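Local structure of hemoglobin subunit beta (Isurus oxyrinchus, 3MKB) at residues A60-D63 and A64-E68; V76-S79 and K80-D84. The protein carries oxygen on a haem iron as the beta subunit of the four-chain haemoglobin of the shortfin mako shark. All coordinates share one frame; numbering follows the deposited sequence.

Contact 1 (A60-D63 and A64-E68); sequences ALQD and AVKHE. With HEM (protoporphyrin IX containing Fe), chain F.
The carbonyls of Ala60, Leu61 and Gln62 accept the amide N-H four residues on, Ala64 N to Ala60 O at 3.0 Å, Val65 N to Leu61 O at 2.7 Å with an N-H...O angle of 158°, and Lys66 N to Gln62 O at 2.8 Å, overlapping bonds at the end of one helix. The side chains of Gln62 and Lys66 run alongside each other out from the helix. The lysine chain bends at its second and third torsions (chi2 94°), which brings NZ back to Gln62 O for a weak hydrogen bond at 3.1 Å. With an alanine in place of Gln62 the carbonyl stays but the side chain beside the ammonium group and against Phe15 goes, which would probably leave the lysine freer to swing into solvent. Long polar chains suit this outer face. Ala60 to Val65 belong to helix E of the globin fold, which runs along the distal side of the haem, and their other faces carry small or branched apolar residues. Ala60 CB packs on the haem methyl CMB at 3.6 Å, and Leu61 CD2 reaches the same CMB at 4.0 Å. Val65 turns a methyl back over the Leu61 carbonyl, while its side chain is buried between Phe15 and Ile11 of helix 5-17 and Phe123 of helix 114-132. Further along, the His67 ring brings its CD2 edge, in plane, to Asp63 O at 3.3 Å. The Asp63 carboxylate, CG anti to the backbone N (chi1 -175°), swings toward the same edge but off the ring plane, OD2 3.8 Å from His67 CD2. Both side chains also touch Glu74 of helix 71-74.

Contact 2 (V76-S79 and K80-D84); sequences VNIS and KAHAD. With HEM (protoporphyrin IX containing Fe), chain F.
His82 and Ile78 meet one turn apart, and Ile78 O receives two donors from the histidine: the backbone His82 N at 3.2 Å and, from the side chain, His82 ND1 at 2.7 Å. The second bond is nearly straight (169°); the oxygen lies close to the imidazole plane, although ND1 stands well above the plane of the carbonyl group rather than on a lone pair. Ile78 CG2 lies alongside the ring, 3.6 Å from His82 CE1, and with the carbonyl limits its rotation. At the ring's other nitrogen, NE2 binds the haem iron (FE) at 2.2 Å, while a water occupies the opposite face of the metal. His82 is thus the proximal histidine of helix F, the haem ligand characteristic of the globin family, and its bond to Ile78 O probably makes the imidazole a stronger electron donor. The imidazole plane follows the line of two pyrrole nitrogens, with CE1 over NA and CD2 toward NC. Tyr135 and Ile131 close in on His82, and Ser79 OG, also buried, is hydrogen-bonded to Ile131 O and Gln134 N. The outer side is looser, though Val76 and Lys80 still touch Gln134. Lys80 runs extended beside Val76, bending only at its last torsion, chi4, so that NZ comes 3.5 Å from Val76 CG1; exposed Asn77 sits on the same outer surface, where polar ends can stay hydrated.

How the contacts relate
From the N terminus the chain first builds contact 1, at the C-terminal end of helix 50-65 and the turn after it, then passes through helix 71-74 and Phe75 into contact 2, on helix 76-85. Each contact joins consecutive residues, so neither closes a long loop; they follow in series without nesting or crossing. Their centres are about 16 Å apart, yet Ala60 CB and Ile78 CD1 still pack at 4.2 Å, and Phe75, just ahead of contact 2, touches Ala60 and Ala64. Both lean on helix 114-132, contact 1 through Val127 and contact 2 through Ile131. Both meet the haem, contact 1 at methyl groups on its margin and contact 2 on its proximal side at the iron.

Contact 1 (A60-D63 and A64-E68)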
ATOM      1  N   ALA B  60     -22.533 -11.432   7.043  1.00 36.87           N
ATOM      2  CA  ALA B  60     -21.419 -12.055   6.285  1.00 37.40           C
ATOM      3  C   ALA B  60     -20.188 -12.416   7.153  1.00 36.01           C
ATOM      4  O   ALA B  60     -19.614 -13.477   6.998  1.00 35.39           O
ATOM      5  CB  ALA B  60     -21.038 -11.216   5.054  1.00 36.05           C
ATOM      6  N   LEU B  61     -19.834 -11.544   8.096  1.00 37.75           N
ATOM      7  CA  LEU B  61     -18.722 -11.811   9.014  1.00 37.61           C
ATOM      8  C   LEU B  61     -19.031 -13.061   9.839  1.00 40.21           C
ATOM      9  O   LEU B  61     -18.210 -13.986   9.943  1.00 39.63           O
ATOM     10  CB  LEU B  61     -18.467 -10.584   9.890  1.00 36.14           C
ATOM     11  CG  LEU B  61     -17.959  -9.390   9.101  1.00 34.57           C
ATOM     12  CD1 LEU B  61     -17.696  -8.258  10.038  1.00 30.07           C
ATOM     13  CD2 LEU B  61     -16.704  -9.750   8.264  1.00 34.69           C
ATOM     14  N   GLN B  62     -20.264 -13.123  10.355  1.00 42.48           N
ATOM     15  CA  GLN B  62     -20.696 -14.292  11.095  1.00 44.82           C
ATOM     16  C   GLN B  62     -20.606 -15.557  10.220  1.00 44.67           C
ATOM     17  O   GLN B  62     -20.191 -16.620  10.701  1.00 43.14           O
ATOM     18  CB  GLN B  62     -22.092 -14.065  11.693  1.00 45.91           C
ATOM     19  CG  GLN B  62     -22.102 -13.210  12.991  1.00 50.89           C
ATOM     20  CD  GLN B  62     -22.899 -13.859  14.169  1.00 57.04           C
ATOM     21  OE1 GLN B  62     -23.081 -13.240  15.247  1.00 60.14           O
ATOM     22  NE2 GLN B  62     -23.361 -15.105  13.967  1.00 54.58           N
ATOM     23  N   ASP B  63     -20.931 -15.417   8.927  1.00 45.16           N
ATOM     24  CA  ASP B  63     -20.781 -16.534   7.958  1.00 46.21           C
ATOM     25  C   ASP B  63     -19.333 -17.006   7.829  1.00 45.56           C
ATOM     26  O   ASP B  63     -19.063 -18.224   7.783  1.00 45.83           O
ATOM     27  CB  ASP B  63     -21.402 -16.136   6.591  1.00 47.15           C
ATOM     28  CG  ASP B  63     -21.407 -17.281   5.555  1.00 49.70           C
ATOM     29  OD1 ASP B  63     -21.015 -16.974   4.398  1.00 52.76           O
ATOM     30  OD2 ASP B  63     -21.822 -18.453   5.851  1.00 50.07           O
ATOM     31  N   ALA B  64     -18.396 -16.048   7.823  1.00 44.03           N
ATOM     32  CA  ALA B  64     -16.947 -16.355   7.849  1.00 44.03           C
ATOM     33  C   ALA B  64     -16.547 -16.966   9.175  1.00 44.14           C
ATOM     34  O   ALA B  64     -15.744 -17.878   9.204  1.00 43.08           O
ATOM     35  CB  ALA B  64     -16.068 -15.089   7.565  1.00 42.62           C
ATOM     36  N   VAL B  65     -17.126 -16.447  10.263  1.00 45.19           N
ATOM     37  CA  VAL B  65     -16.893 -16.996  11.587  1.00 45.52           C
ATOM     38  C   VAL B  65     -17.296 -18.463  11.640  1.00 47.21           C
ATOM     39  O   VAL B  65     -16.494 -19.287  12.092  1.00 46.08           O
ATOM     40  CB  VAL B  65     -17.579 -16.207  12.723  1.00 45.21           C
ATOM     41  CG1 VAL B  65     -17.379 -16.948  14.067  1.00 42.58           C
ATOM     42  CG2 VAL B  65     -17.053 -14.765  12.771  1.00 43.66           C
ATOM     43  N   LYS B  66     -18.510 -18.778  11.158  1.00 48.49           N
ATOM     44  CA  LYS B  66     -19.019 -20.166  11.242  1.00 50.69           C
ATOM     45  C   LYS B  66     -18.222 -21.135  10.414  1.00 51.08           C
ATOM     46  O   LYS B  66     -18.453 -22.332  10.490  1.00 52.52           O
ATOM     47  CB  LYS B  66     -20.490 -20.258  10.836  1.00 50.76           C
ATOM     48  CG  LYS B  66     -21.477 -20.463  11.998  1.00 52.67           C
ATOM     49  CD  LYS B  66     -22.059 -19.123  12.531  1.00 53.01           C
ATOM     50  CE  LYS B  66     -21.019 -18.320  13.368  1.00 51.18           C
ATOM     51  NZ  LYS B  66     -21.329 -16.875  13.602  1.00 50.80           N
ATOM     52  N   HIS B  67     -17.288 -20.620   9.618  1.00 52.22           N
ATOM     53  CA  HIS B  67     -16.568 -21.408   8.612  1.00 52.57           C
ATOM     54  C   HIS B  67     -15.154 -20.901   8.390  1.00 52.58           C
ATOM     55  O   HIS B  67     -14.687 -20.805   7.259  1.00 52.81           O
ATOM     56  CB  HIS B  67     -17.292 -21.348   7.259  1.00 53.46           C
ATOM     57  CG  HIS B  67     -18.669 -21.937   7.265  1.00 54.58           C
ATOM     58  ND1 HIS B  67     -18.896 -23.284   7.104  1.00 56.21           N
ATOM     59  CD2 HIS B  67     -19.890 -21.357   7.376  1.00 56.03           C
ATOM     60  CE1 HIS B  67     -20.200 -23.511   7.136  1.00 57.95           C
ATOM     61  NE2 HIS B  67     -20.825 -22.360   7.294  1.00 56.16           N
ATOM     62  N   GLU B  68     -14.468 -20.602   9.483  1.00 52.77           N
ATOM     63  CA  GLU B  68     -13.105 -20.084   9.502  1.00 53.10           C
ATOM     64  C   GLU B  68     -12.121 -20.733   8.525  1.00 53.25           C
ATOM     65  O   GLU B  68     -11.172 -20.091   8.074  1.00 52.05           O
ATOM     66  CB  GLU B  68     -12.571 -20.191  10.936  1.00 52.81           C
ATOM     67  CG  GLU B  68     -11.975 -18.940  11.495  1.00 54.65           C
ATOM     68  CD  GLU B  68     -12.644 -17.688  10.977  1.00 54.14           C
ATOM     69  OE1 GLU B  68     -13.739 -17.338  11.444  1.00 59.31           O
ATOM     70  OE2 GLU B  68     -12.073 -17.047  10.096  1.00 55.89           O
TER
HETATM   71  CHA HEM F 137     -23.774  -5.305   0.143  1.00 35.46           C
HETATM   72  CHB HEM F 137     -20.811  -7.867   2.958  1.00 36.27           C
HETATM   73  CHC HEM F 137     -17.553  -4.405   2.415  1.00 36.27           C
HETATM   74  CHD HEM F 137     -20.624  -1.658  -0.207  1.00 36.71           C
HETATM   75  C1A HEM F 137     -23.194  -6.299   0.868  1.00 38.47           C
HETATM   76  C2A HEM F 137     -23.787  -7.578   1.071  1.00 37.72           C
HETATM   77  C3A HEM F 137     -22.985  -8.270   1.858  1.00 37.03           C
HETATM   78  C4A HEM F 137     -21.862  -7.457   2.165  1.00 37.66           C
HETATM   79  CMA HEM F 137     -23.228  -9.714   2.345  1.00 36.48           C
HETATM   80  CAA HEM F 137     -25.146  -8.060   0.511  1.00 39.03           C
HETATM   81  CBA HEM F 137     -24.987  -8.570  -0.916  1.00 43.88           C
HETATM   82  CGA HEM F 137     -26.317  -9.158  -1.357  1.00 48.10           C
HETATM   83  O1A HEM F 137     -26.638 -10.312  -0.976  1.00 51.13           O
HETATM   84  O2A HEM F 137     -27.058  -8.474  -2.085  1.00 46.63           O
HETATM   85  C1B HEM F 137     -19.656  -7.180   3.094  1.00 36.26           C
HETATM   86  C2B HEM F 137     -18.481  -7.586   3.862  1.00 34.68           C
HETATM   87  C3B HEM F 137     -17.587  -6.594   3.699  1.00 36.05           C
HETATM   88  C4B HEM F 137     -18.162  -5.556   2.833  1.00 35.12           C
HETATM   89  CMB HEM F 137     -18.269  -8.880   4.715  1.00 32.30           C
HETATM   90  CAB HEM F 137     -16.174  -6.544   4.301  1.00 33.24           C
HETATM   91  CBB HEM F 137     -15.184  -6.319   3.425  1.00 35.44           C
HETATM   92  C1C HEM F 137     -18.113  -3.352   1.688  1.00 38.44           C
HETATM   93  C2C HEM F 137     -17.515  -2.058   1.441  1.00 36.51           C
HETATM   94  C3C HEM F 137     -18.369  -1.314   0.754  1.00 39.16           C
HETATM   95  C4C HEM F 137     -19.535  -2.099   0.498  1.00 39.50           C
HETATM   96  CMC HEM F 137     -16.151  -1.549   1.910  1.00 38.80           C
HETATM   97  CAC HEM F 137     -18.149   0.131   0.249  1.00 41.16           C
HETATM   98  CBC HEM F 137     -17.569   1.078   1.026  1.00 44.55           C
HETATM   99  C1D HEM F 137     -21.790  -2.346  -0.306  1.00 35.09           C
HETATM  100  C2D HEM F 137     -23.029  -1.880  -0.899  1.00 35.58           C
HETATM  101  C3D HEM F 137     -23.991  -3.045  -0.764  1.00 37.05           C
HETATM  102  C4D HEM F 137     -23.251  -4.087  -0.112  1.00 33.55           C
HETATM  103  CMD HEM F 137     -23.325  -0.500  -1.520  1.00 33.58           C
HETATM  104  CAD HEM F 137     -25.473  -3.155  -1.200  1.00 38.09           C
HETATM  105  CBD HEM F 137     -26.386  -2.531  -0.170  1.00 43.69           C
HETATM  106  CGD HEM F 137     -27.768  -2.474  -0.842  1.00 51.51           C
HETATM  107  O1D HEM F 137     -28.687  -3.188  -0.360  1.00 55.61           O
HETATM  108  O2D HEM F 137     -28.000  -1.737  -1.865  1.00 54.02           O
HETATM  109  NA  HEM F 137     -21.997  -6.230   1.557  1.00 38.00           N
HETATM  110  NB  HEM F 137     -19.419  -5.976   2.487  1.00 35.75           N
HETATM  111  NC  HEM F 137     -19.365  -3.349   1.089  1.00 38.74           N
HETATM  112  ND  HEM F 137     -21.965  -3.646   0.121  1.00 39.29           N
HETATM  113 FE   HEM F 137     -20.606  -4.800   1.206  1.00 40.18          FE
HETATM  114  O   HOH W   1     -20.933  -3.680   3.074  1.00 54.51           O

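Contact 2 (V76-S79 and K80-D84)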
ATOM      1  N   VAL B  76     -18.201 -16.470  -2.542  1.00 41.60           N
ATOM      2  CA  VAL B  76     -18.258 -16.374  -4.022  1.00 42.49           C
ATOM      3  C   VAL B  76     -19.327 -15.410  -4.518  1.00 43.10           C
ATOM      4  O   VAL B  76     -19.023 -14.448  -5.256  1.00 43.37           O
ATOM      5  CB  VAL B  76     -18.326 -17.767  -4.751  1.00 42.41           C
ATOM      6  CG1 VAL B  76     -17.930 -17.621  -6.224  1.00 42.88           C
ATOM      7  CG2 VAL B  76     -17.398 -18.732  -4.125  1.00 41.18           C
ATOM      8  N   ASN B  77     -20.562 -15.629  -4.089  1.00 43.95           N
ATOM      9  CA  ASN B  77     -21.666 -14.803  -4.532  1.00 44.80           C
ATOM     10  C   ASN B  77     -21.582 -13.394  -3.950  1.00 44.14           C
ATOM     11  O   ASN B  77     -21.958 -12.417  -4.621  1.00 43.69           O
ATOM     12  CB  ASN B  77     -23.004 -15.469  -4.179  1.00 45.76           C
ATOM     13  CG  ASN B  77     -23.003 -16.965  -4.466  1.00 51.53           C
ATOM     14  OD1 ASN B  77     -23.160 -17.806  -3.543  1.00 55.79           O
ATOM     15  ND2 ASN B  77     -22.773 -17.326  -5.751  1.00 55.48           N
ATOM     16  N   ILE B  78     -21.088 -13.284  -2.706  1.00 42.40           N
ATOM     17  CA  ILE B  78     -20.919 -11.962  -2.076  1.00 41.09           C
ATOM     18  C   ILE B  78     -19.911 -11.171  -2.899  1.00 40.20           C
ATOM     19  O   ILE B  78     -20.113 -10.014  -3.233  1.00 39.82           O
ATOM     20  CB  ILE B  78     -20.485 -12.065  -0.574  1.00 41.21           C
ATOM     21  CG1 ILE B  78     -21.660 -12.505   0.305  1.00 42.39           C
ATOM     22  CG2 ILE B  78     -19.973 -10.686  -0.038  1.00 38.56           C
ATOM     23  CD1 ILE B  78     -21.279 -13.416   1.465  1.00 40.00           C
ATOM     24  N   SER B  79     -18.822 -11.819  -3.241  1.00 39.69           N
ATOM     25  CA  SER B  79     -17.731 -11.121  -3.908  1.00 39.87           C
ATOM     26  C   SER B  79     -18.121 -10.646  -5.341  1.00 40.07           C
ATOM     27  O   SER B  79     -17.900  -9.476  -5.701  1.00 39.00           O
ATOM     28  CB  SER B  79     -16.500 -12.008  -3.875  1.00 38.23           C
ATOM     29  OG  SER B  79     -15.506 -11.563  -4.759  1.00 40.25           O
ATOM     30  N   LYS B  80     -18.731 -11.553  -6.131  1.00 40.79           N
ATOM     31  CA  LYS B  80     -19.256 -11.214  -7.460  1.00 40.54           C
ATOM     32  C   LYS B  80     -20.177  -9.984  -7.443  1.00 40.01           C
ATOM     33  O   LYS B  80     -20.114  -9.146  -8.363  1.00 39.79           O
ATOM     34  CB  LYS B  80     -19.996 -12.394  -8.088  1.00 40.90           C
ATOM     35  CG  LYS B  80     -19.091 -13.536  -8.520  1.00 43.20           C
ATOM     36  CD  LYS B  80     -19.696 -14.300  -9.731  1.00 47.36           C
ATOM     37  CE  LYS B  80     -18.879 -15.542 -10.093  1.00 47.62           C
ATOM     38  NZ  LYS B  80     -19.345 -16.756  -9.309  1.00 49.87           N
ATOM     39  N   ALA B  81     -21.027  -9.897  -6.409  1.00 38.30           N
ATOM     40  CA  ALA B  81     -21.978  -8.818  -6.229  1.00 36.66           C
ATOM     41  C   ALA B  81     -21.218  -7.493  -6.057  1.00 36.81           C
ATOM     42  O   ALA B  81     -21.570  -6.427  -6.633  1.00 34.88           O
ATOM     43  CB  ALA B  81     -22.860  -9.109  -5.002  1.00 36.22           C
ATOM     44  N   HIS B  82     -20.155  -7.563  -5.260  1.00 35.85           N
ATOM     45  CA  HIS B  82     -19.341  -6.366  -5.017  1.00 37.03           C
ATOM     46  C   HIS B  82     -18.523  -5.951  -6.249  1.00 37.58           C
ATOM     47  O   HIS B  82     -18.362  -4.726  -6.528  1.00 37.24           O
ATOM     48  CB  HIS B  82     -18.450  -6.568  -3.784  1.00 36.43           C
ATOM     49  CG  HIS B  82     -19.198  -6.508  -2.491  1.00 37.85           C
ATOM     50  ND1 HIS B  82     -19.990  -7.544  -2.040  1.00 36.14           N
ATOM     51  CD2 HIS B  82     -19.246  -5.554  -1.531  1.00 36.10           C
ATOM     52  CE1 HIS B  82     -20.521  -7.217  -0.882  1.00 30.95           C
ATOM     53  NE2 HIS B  82     -20.076  -6.025  -0.540  1.00 34.79           N
ATOM     54  N   ALA B  83     -17.989  -6.946  -6.968  1.00 37.50           N
ATOM     55  CA  ALA B  83     -17.226  -6.632  -8.193  1.00 40.07           C
ATOM     56  C   ALA B  83     -18.143  -6.225  -9.410  1.00 41.42           C
ATOM     57  O   ALA B  83     -17.960  -5.171 -10.024  1.00 42.52           O
ATOM     58  CB  ALA B  83     -16.334  -7.769  -8.552  1.00 38.67           C
ATOM     59  N   ASP B  84     -19.180  -7.024  -9.648  1.00 43.04           N
ATOM     60  CA  ASP B  84     -19.925  -7.100 -10.928  1.00 43.37           C
ATOM     61  C   ASP B  84     -21.198  -6.280 -10.930  1.00 44.11           C
ATOM     62  O   ASP B  84     -21.629  -5.838 -11.977  1.00 45.33           O
ATOM     63  CB  ASP B  84     -20.251  -8.573 -11.278  1.00 43.70           C
ATOM     64  CG  ASP B  84     -18.989  -9.397 -11.626  1.00 46.34           C
ATOM     65  OD1 ASP B  84     -19.054 -10.637 -11.811  1.00 48.96           O
ATOM     66  OD2 ASP B  84     -17.910  -8.800 -11.741  1.00 48.04           O
TER
HETATM   67  CHA HEM F 137     -23.774  -5.305   0.143  1.00 35.46           C
HETATM   68  CHB HEM F 137     -20.811  -7.867   2.958  1.00 36.27           C
HETATM   69  CHC HEM F 137     -17.553  -4.405   2.415  1.00 36.27           C
HETATM   70  CHD HEM F 137     -20.624  -1.658  -0.207  1.00 36.71           C
HETATM   71  C1A HEM F 137     -23.194  -6.299   0.868  1.00 38.47           C
HETATM   72  C2A HEM F 137     -23.787  -7.578   1.071  1.00 37.72           C
HETATM   73  C3A HEM F 137     -22.985  -8.270   1.858  1.00 37.03           C
HETATM   74  C4A HEM F 137     -21.862  -7.457   2.165  1.00 37.66           C
HETATM   75  CMA HEM F 137     -23.228  -9.714   2.345  1.00 36.48           C
HETATM   76  CAA HEM F 137     -25.146  -8.060   0.511  1.00 39.03           C
HETATM   77  CBA HEM F 137     -24.987  -8.570  -0.916  1.00 43.88           C
HETATM   78  CGA HEM F 137     -26.317  -9.158  -1.357  1.00 48.10           C
HETATM   79  O1A HEM F 137     -26.638 -10.312  -0.976  1.00 51.13           O
HETATM   80  O2A HEM F 137     -27.058  -8.474  -2.085  1.00 46.63           O
HETATM   81  C1B HEM F 137     -19.656  -7.180   3.094  1.00 36.26           C
HETATM   82  C2B HEM F 137     -18.481  -7.586   3.862  1.00 34.68           C
HETATM   83  C3B HEM F 137     -17.587  -6.594   3.699  1.00 36.05           C
HETATM   84  C4B HEM F 137     -18.162  -5.556   2.833  1.00 35.12           C
HETATM   85  CMB HEM F 137     -18.269  -8.880   4.715  1.00 32.30           C
HETATM   86  CAB HEM F 137     -16.174  -6.544   4.301  1.00 33.24           C
HETATM   87  CBB HEM F 137     -15.184  -6.319   3.425  1.00 35.44           C
HETATM   88  C1C HEM F 137     -18.113  -3.352   1.688  1.00 38.44           C
HETATM   89  C2C HEM F 137     -17.515  -2.058   1.441  1.00 36.51           C
HETATM   90  C3C HEM F 137     -18.369  -1.314   0.754  1.00 39.16           C
HETATM   91  C4C HEM F 137     -19.535  -2.099   0.498  1.00 39.50           C
HETATM   92  CMC HEM F 137     -16.151  -1.549   1.910  1.00 38.80           C
HETATM   93  CAC HEM F 137     -18.149   0.131   0.249  1.00 41.16           C
HETATM   94  CBC HEM F 137     -17.569   1.078   1.026  1.00 44.55           C
HETATM   95  C1D HEM F 137     -21.790  -2.346  -0.306  1.00 35.09           C
HETATM   96  C2D HEM F 137     -23.029  -1.880  -0.899  1.00 35.58           C
HETATM   97  C3D HEM F 137     -23.991  -3.045  -0.764  1.00 37.05           C
HETATM   98  C4D HEM F 137     -23.251  -4.087  -0.112  1.00 33.55           C
HETATM   99  CMD HEM F 137     -23.325  -0.500  -1.520  1.00 33.58           C
HETATM  100  CAD HEM F 137     -25.473  -3.155  -1.200  1.00 38.09           C
HETATM  101  CBD HEM F 137     -26.386  -2.531  -0.170  1.00 43.69           C
HETATM  102  CGD HEM F 137     -27.768  -2.474  -0.842  1.00 51.51           C
HETATM  103  O1D HEM F 137     -28.687  -3.188  -0.360  1.00 55.61           O
HETATM  104  O2D HEM F 137     -28.000  -1.737  -1.865  1.00 54.02           O
HETATM  105  NA  HEM F 137     -21.997  -6.230   1.557  1.00 38.00           N
HETATM  106  NB  HEM F 137     -19.419  -5.976   2.487  1.00 35.75           N
HETATM  107  NC  HEM F 137     -19.365  -3.349   1.089  1.00 38.74           N
HETATM  108  ND  HEM F 137     -21.965  -3.646   0.121  1.00 39.29           N
HETATM  109 FE   HEM F 137     -20.606  -4.800   1.206  1.00 40.18          FE
HETATM  110  O   HOH W   1     -20.933  -3.680   3.074  1.00 54.51           O